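Local structure of putative lipoprotein (Campylobacter jejuni subsp. jejuni, 2G5G) at residues 49-54 and 81-86; 118-121 and 126-129. The protein binds heme as a cofacial pair shared by two subunits and probably serves in bacterial heme transport or uptake. All coordinates share one frame; numbering follows the deposited sequence.

Contact 1. Residues 49-54 and 81-86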
loop_
_atom_site.group_PDB
_atom_site.type_symbol
_atom_site.label_atom_id
_atom_site.label_comp_id
_atom_site.label_asym_id
_atom_site.label_seq_id
_atom_site.Cartn_x
_atom_site.Cartn_y
_atom_site.Cartn_z
ATOM N N GLU A 49 -12.502 13.078 14.804
ATOM C CA GLU A 49 -12.297 12.029 15.796
ATOM C C GLU A 49 -10.912 11.363 15.655
ATOM O O GLU A 49 -10.249 11.472 14.618
ATOM C CB GLU A 49 -13.397 10.958 15.690
ATOM C CG GLU A 49 -13.309 10.137 14.388
ATOM C CD GLU A 49 -13.865 8.694 14.508
ATOM O OE1 GLU A 49 -14.527 8.349 15.504
ATOM O OE2 GLU A 49 -13.607 7.912 13.581
ATOM N N LYS A 50 -10.500 10.690 16.723
ATOM C CA LYS A 50 -9.417 9.708 16.660
ATOM C C LYS A 50 -10.135 8.336 16.560
ATOM O O LYS A 50 -10.946 8.010 17.428
ATOM C CB LYS A 50 -8.573 9.799 17.934
ATOM C CG LYS A 50 -7.332 8.879 17.957
ATOM C CD LYS A 50 -6.550 9.101 19.254
ATOM C CE LYS A 50 -5.367 8.131 19.370
ATOM N NZ LYS A 50 -5.806 6.819 19.933
ATOM N N HIS A 51 -9.824 7.565 15.518
ATOM C CA HIS A 51 -10.681 6.436 15.090
ATOM C C HIS A 51 -10.872 5.289 16.095
ATOM O O HIS A 51 -11.864 4.555 16.021
ATOM C CB HIS A 51 -10.241 5.913 13.717
ATOM C CG HIS A 51 -10.289 6.945 12.624
ATOM N ND1 HIS A 51 -11.464 7.534 12.193
ATOM C CD2 HIS A 51 -9.304 7.487 11.869
ATOM C CE1 HIS A 51 -11.197 8.392 11.222
ATOM N NE2 HIS A 51 -9.893 8.390 11.017
ATOM N N ASP A 52 -9.960 5.167 17.065
ATOM C CA ASP A 52 -10.022 4.072 18.042
ATOM C C ASP A 52 -10.285 4.579 19.447
ATOM O O ASP A 52 -10.126 3.834 20.415
ATOM C CB ASP A 52 -8.728 3.224 18.020
ATOM C CG ASP A 52 -7.451 4.056 18.227
ATOM O OD1 ASP A 52 -7.542 5.246 18.606
ATOM O OD2 ASP A 52 -6.338 3.518 18.000
ATOM N N GLU A 53 -10.691 5.846 19.561
ATOM C CA GLU A 53 -10.831 6.493 20.860
ATOM C C GLU A 53 -12.250 6.390 21.427
ATOM O O GLU A 53 -13.212 6.947 20.868
ATOM C CB GLU A 53 -10.356 7.958 20.755
ATOM C CG GLU A 53 -9.996 8.635 22.054
ATOM C CD GLU A 53 -8.885 7.915 22.819
ATOM O OE1 GLU A 53 -7.861 7.507 22.222
ATOM O OE2 GLU A 53 -9.081 7.760 24.026
ATOM N N VAL A 54 -12.384 5.681 22.542
ATOM C CA VAL A 54 -13.708 5.335 23.073
ATOM C C VAL A 54 -14.540 6.543 23.517
ATOM O O VAL A 54 -15.750 6.592 23.269
ATOM C CB VAL A 54 -13.616 4.294 24.240
ATOM C CG1 VAL A 54 -14.969 4.129 24.922
ATOM C CG2 VAL A 54 -13.125 2.958 23.722
ATOM N N ALA A 81 -22.860 12.260 6.925
ATOM C CA ALA A 81 -21.896 11.747 5.960
ATOM C C ALA A 81 -20.772 11.081 6.748
ATOM O O ALA A 81 -20.415 11.516 7.842
ATOM C CB ALA A 81 -21.340 12.906 5.090
ATOM N N LEU A 82 -20.209 10.029 6.181
ATOM C CA LEU A 82 -19.217 9.216 6.872
ATOM C C LEU A 82 -17.978 9.041 6.026
ATOM O O LEU A 82 -18.041 8.534 4.893
ATOM C CB LEU A 82 -19.811 7.848 7.292
ATOM C CG LEU A 82 -20.904 7.795 8.366
ATOM C CD1 LEU A 82 -21.437 6.369 8.561
ATOM C CD2 LEU A 82 -20.439 8.374 9.687
ATOM N N GLU A 83 -16.829 9.460 6.564
ATOM C CA GLU A 83 -15.550 9.130 5.931
ATOM C C GLU A 83 -15.482 7.604 5.719
ATOM O O GLU A 83 -14.809 7.135 4.796
ATOM C CB GLU A 83 -14.369 9.556 6.825
ATOM C CG GLU A 83 -12.972 9.117 6.286
ATOM C CD GLU A 83 -11.816 9.332 7.285
ATOM O OE1 GLU A 83 -12.040 9.821 8.406
ATOM O OE2 GLU A 83 -10.683 8.992 6.930
HETATM N N MSE A 84 -16.167 6.829 6.560
HETATM C CA MSE A 84 -15.981 5.357 6.430
HETATM C C MSE A 84 -16.740 4.668 5.318
HETATM O O MSE A 84 -16.524 3.482 5.067
HETATM C CB MSE A 84 -15.995 4.550 7.747
HETATM C CG MSE A 84 -16.717 5.019 9.000
HETATM SE SE MSE A 84 -16.659 6.891 9.692
HETATM C CE MSE A 84 -14.739 7.333 9.692
ATOM N N LEU A 85 -17.579 5.415 4.602
ATOM C CA LEU A 85 -18.250 4.867 3.426
ATOM C C LEU A 85 -17.925 5.683 2.216
ATOM O O LEU A 85 -17.827 6.923 2.293
ATOM C CB LEU A 85 -19.759 4.775 3.654
ATOM C CG LEU A 85 -20.164 3.764 4.718
ATOM C CD1 LEU A 85 -21.579 3.959 5.213
ATOM C CD2 LEU A 85 -19.977 2.337 4.170
ATOM N N ALA A 86 -17.748 5.005 1.084
ATOM C CA ALA A 86 -17.486 5.698 -0.165
ATOM C C ALA A 86 -18.751 6.307 -0.770
ATOM O O ALA A 86 -19.839 5.748 -0.613
ATOM C CB ALA A 86 -16.807 4.759 -1.184
HETATM O O HOH W 1 -8.670 9.225 8.577
#
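Side chains alone make this contact, a small polar cluster where His-51 meets Glu-83 and the selenomethionine Met-84 at the C-terminal ends of two parallel strands of the central sheet. Strands 44-49 and 78-82 are not neighbours, since 214-220 runs between them, and the backbones stay well apart, with the CA atoms of His-51 and Met-84 10.2 Å apart. Glu-83, with CG anti to its backbone N (chi1 174°) and the chain extended beyond, brings OE1 to the edge of the imidazole, 3.3 Å from His-51 CE1 and near the ring plane. No direct hydrogen bond crosses; a water does the joining, 2.9 Å from His-51 NE2 and donating to Glu-83 OE2 at 2.6 Å. The other ring nitrogen, ND1, donates to Glu-49 OE2 at 2.6 Å in a bent bond (144°), on the anti side but 29° out of the carboxylate plane, the oxygen also tilted from the ring plane. With both nitrogens engaged, rotation of the imidazole is restrained. The Met-84 chain bends at chi2 and chi3, which lets its methyl CE lie 4.0 Å from His-51 CE1 and near Glu-49 OE2. The carboxylates have further partners: Lys-57 and Gln-60 of helix 54-73 hold Glu-49 OE1, Tyr-123 reaches Glu-49 OE2, and the backbone N of Gly-220 binds Glu-83 OE1. In this ChaN-family domain the Glu-83 side chain lies about 7 Å from a bound heme. The cluster thus straddles the end of strand 214-220, with helix 54-73 beside Glu-49, helix 187-210 touching Glu-83 through Met-204, and strand 137-141 along Leu-82.

Contact 2. Residues 118-121 and 126-129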
loop_
_atom_site.group_PDB
_atom_site.type_symbol
_atom_site.label_atom_id
_atom_site.label_comp_id
_atom_site.label_asym_id
_atom_site.label_seq_id
_atom_site.Cartn_x
_atom_site.Cartn_y
_atom_site.Cartn_z
ATOM N N TRP A 118 -12.586 -0.513 8.589
ATOM C CA TRP A 118 -13.103 0.269 9.706
ATOM C C TRP A 118 -13.706 -0.697 10.708
ATOM O O TRP A 118 -14.726 -1.322 10.421
ATOM C CB TRP A 118 -14.161 1.273 9.211
ATOM C CG TRP A 118 -13.625 2.245 8.203
ATOM C CD1 TRP A 118 -13.696 2.151 6.849
ATOM C CD2 TRP A 118 -12.914 3.460 8.488
ATOM N NE1 TRP A 118 -13.071 3.229 6.268
ATOM C CE2 TRP A 118 -12.579 4.045 7.256
ATOM C CE3 TRP A 118 -12.536 4.109 9.676
ATOM C CZ2 TRP A 118 -11.894 5.268 7.163
ATOM C CZ3 TRP A 118 -11.845 5.319 9.587
ATOM C CH2 TRP A 118 -11.533 5.881 8.333
ATOM N N LYS A 119 -13.088 -0.828 11.881
ATOM C CA LYS A 119 -13.537 -1.827 12.868
ATOM C C LYS A 119 -14.935 -1.524 13.386
ATOM O O LYS A 119 -15.135 -0.532 14.106
ATOM C CB LYS A 119 -12.577 -1.943 14.065
ATOM C CG LYS A 119 -11.203 -2.469 13.722
ATOM C CD LYS A 119 -10.258 -2.360 14.918
ATOM C CE LYS A 119 -8.886 -2.949 14.565
ATOM N NZ LYS A 119 -7.938 -2.949 15.732
ATOM N N TRP A 120 -15.881 -2.409 13.064
ATOM C CA TRP A 120 -17.278 -2.196 13.391
ATOM C C TRP A 120 -17.481 -1.807 14.842
ATOM O O TRP A 120 -18.305 -0.937 15.134
ATOM C CB TRP A 120 -18.152 -3.408 13.008
ATOM C CG TRP A 120 -19.613 -3.216 13.353
ATOM C CD1 TRP A 120 -20.348 -3.936 14.255
ATOM C CD2 TRP A 120 -20.504 -2.224 12.808
ATOM N NE1 TRP A 120 -21.644 -3.448 14.316
ATOM C CE2 TRP A 120 -21.767 -2.405 13.431
ATOM C CE3 TRP A 120 -20.362 -1.203 11.847
ATOM C CZ2 TRP A 120 -22.878 -1.599 13.125
ATOM C CZ3 TRP A 120 -21.464 -0.407 11.548
ATOM C CH2 TRP A 120 -22.704 -0.613 12.185
ATOM N N LYS A 121 -16.718 -2.440 15.739
ATOM C CA LYS A 121 -16.758 -2.165 17.184
ATOM C C LYS A 121 -16.658 -0.674 17.500
ATOM O O LYS A 121 -17.338 -0.160 18.404
ATOM C CB LYS A 121 -15.618 -2.921 17.908
ATOM C CG LYS A 121 -15.222 -2.311 19.277
ATOM C CD LYS A 121 -14.597 -3.337 20.239
ATOM C CE LYS A 121 -15.698 -4.097 21.000
ATOM N NZ LYS A 121 -15.356 -5.538 21.202
ATOM N N PHE A 126 -22.486 4.628 17.294
ATOM C CA PHE A 126 -22.844 5.862 16.590
ATOM C C PHE A 126 -23.705 5.567 15.354
ATOM O O PHE A 126 -24.764 6.197 15.152
ATOM C CB PHE A 126 -21.592 6.630 16.169
ATOM C CG PHE A 126 -21.882 7.905 15.397
ATOM C CD1 PHE A 126 -22.499 8.973 16.021
ATOM C CD2 PHE A 126 -21.511 8.024 14.059
ATOM C CE1 PHE A 126 -22.756 10.153 15.320
ATOM C CE2 PHE A 126 -21.744 9.219 13.347
ATOM C CZ PHE A 126 -22.374 10.271 13.987
ATOM N N VAL A 127 -23.247 4.614 14.548
ATOM C CA VAL A 127 -23.919 4.306 13.291
ATOM C C VAL A 127 -25.333 3.737 13.528
ATOM O O VAL A 127 -26.227 3.985 12.726
ATOM C CB VAL A 127 -23.093 3.378 12.392
ATOM C CG1 VAL A 127 -23.883 3.007 11.151
ATOM C CG2 VAL A 127 -21.789 4.032 11.981
ATOM N N ASN A 128 -25.534 3.016 14.634
ATOM C CA ASN A 128 -26.858 2.484 14.963
ATOM C C ASN A 128 -27.831 3.569 15.281
ATOM O O ASN A 128 -28.925 3.578 14.724
ATOM C CB ASN A 128 -26.832 1.445 16.102
ATOM C CG ASN A 128 -26.724 0.028 15.586
ATOM O OD1 ASN A 128 -25.679 -0.383 15.071
ATOM N ND2 ASN A 128 -27.813 -0.732 15.711
ATOM N N VAL A 129 -27.418 4.495 16.156
ATOM C CA VAL A 129 -28.232 5.639 16.534
ATOM C C VAL A 129 -28.546 6.502 15.312
ATOM O O VAL A 129 -29.675 6.999 15.166
ATOM C CB VAL A 129 -27.561 6.499 17.645
ATOM C CG1 VAL A 129 -28.421 7.682 17.983
ATOM C CG2 VAL A 129 -27.346 5.677 18.903
#
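The backbones of 118-121, a loop, and 126-129, part of helix 124-131, come no nearer than 9.3 Å between the CA atoms of Trp-120 and Val-127. This is a local loop-to-helix contact, in which a chain leading into a helix folds an indole back against the start of that helix, within the ChaN-type heme-binding domain. Trp-120 does nearly all the reaching. Its CG stands anti to the backbone N (chi1 179°), which carries the six-membered ring across the gap, although its CB does not itself head for the helix. One residue beyond Val-127, the side chain of Asn-128 crosses the indole at about a right angle, its amide plane 57° from the ring. The contact with Val-127 is purely apolar, and no hydrogen bond joins the two segments. Val-127 is buried, whereas Trp-120 remains partly exposed, which puts the meeting point at the margin of the interior. Around it, Trp-114 packs edge-to-face with Trp-120 and also touches Val-127, while Leu-108 of helix 108-111 lies against both Trp-120 and Asn-128. Phe-126, one residue earlier on the helix, turns instead to helix 54-73 and strand 78-82. Val-127 presents its CB and CG1 together to the far corner of the indole, and Trp-120 CH2 is 4.0 Å from the Val-127 CB. The approach is edge-on, so the valine meets the rim of the aromatic system rather than its face: Trp-120 CH2 lies 3.9 Å from Val-127 CG1, with that methyl near the ring plane.

Contact 1 lies in the core, its centre about 7 Å from the centre of the chain; that of contact 2, only partly buried, is about 14 Å away from the same point. Their chemistry follows their place: contact 1 gathers carboxylates, an imidazole and a water at strand ends, while contact 2 rests on an aromatic edge against a valine. The contacts join different elements yet touch each other through Trp-118, whose indole packs against all three chief side chains of contact 1: CG is 3.3 Å from Met-84 CB, CZ3 is 3.4 Å from His-51 ND1, and CH2 is 3.5 Å from Glu-83 OE2. Phe-126 of the helix adds a second junction, with Leu-82.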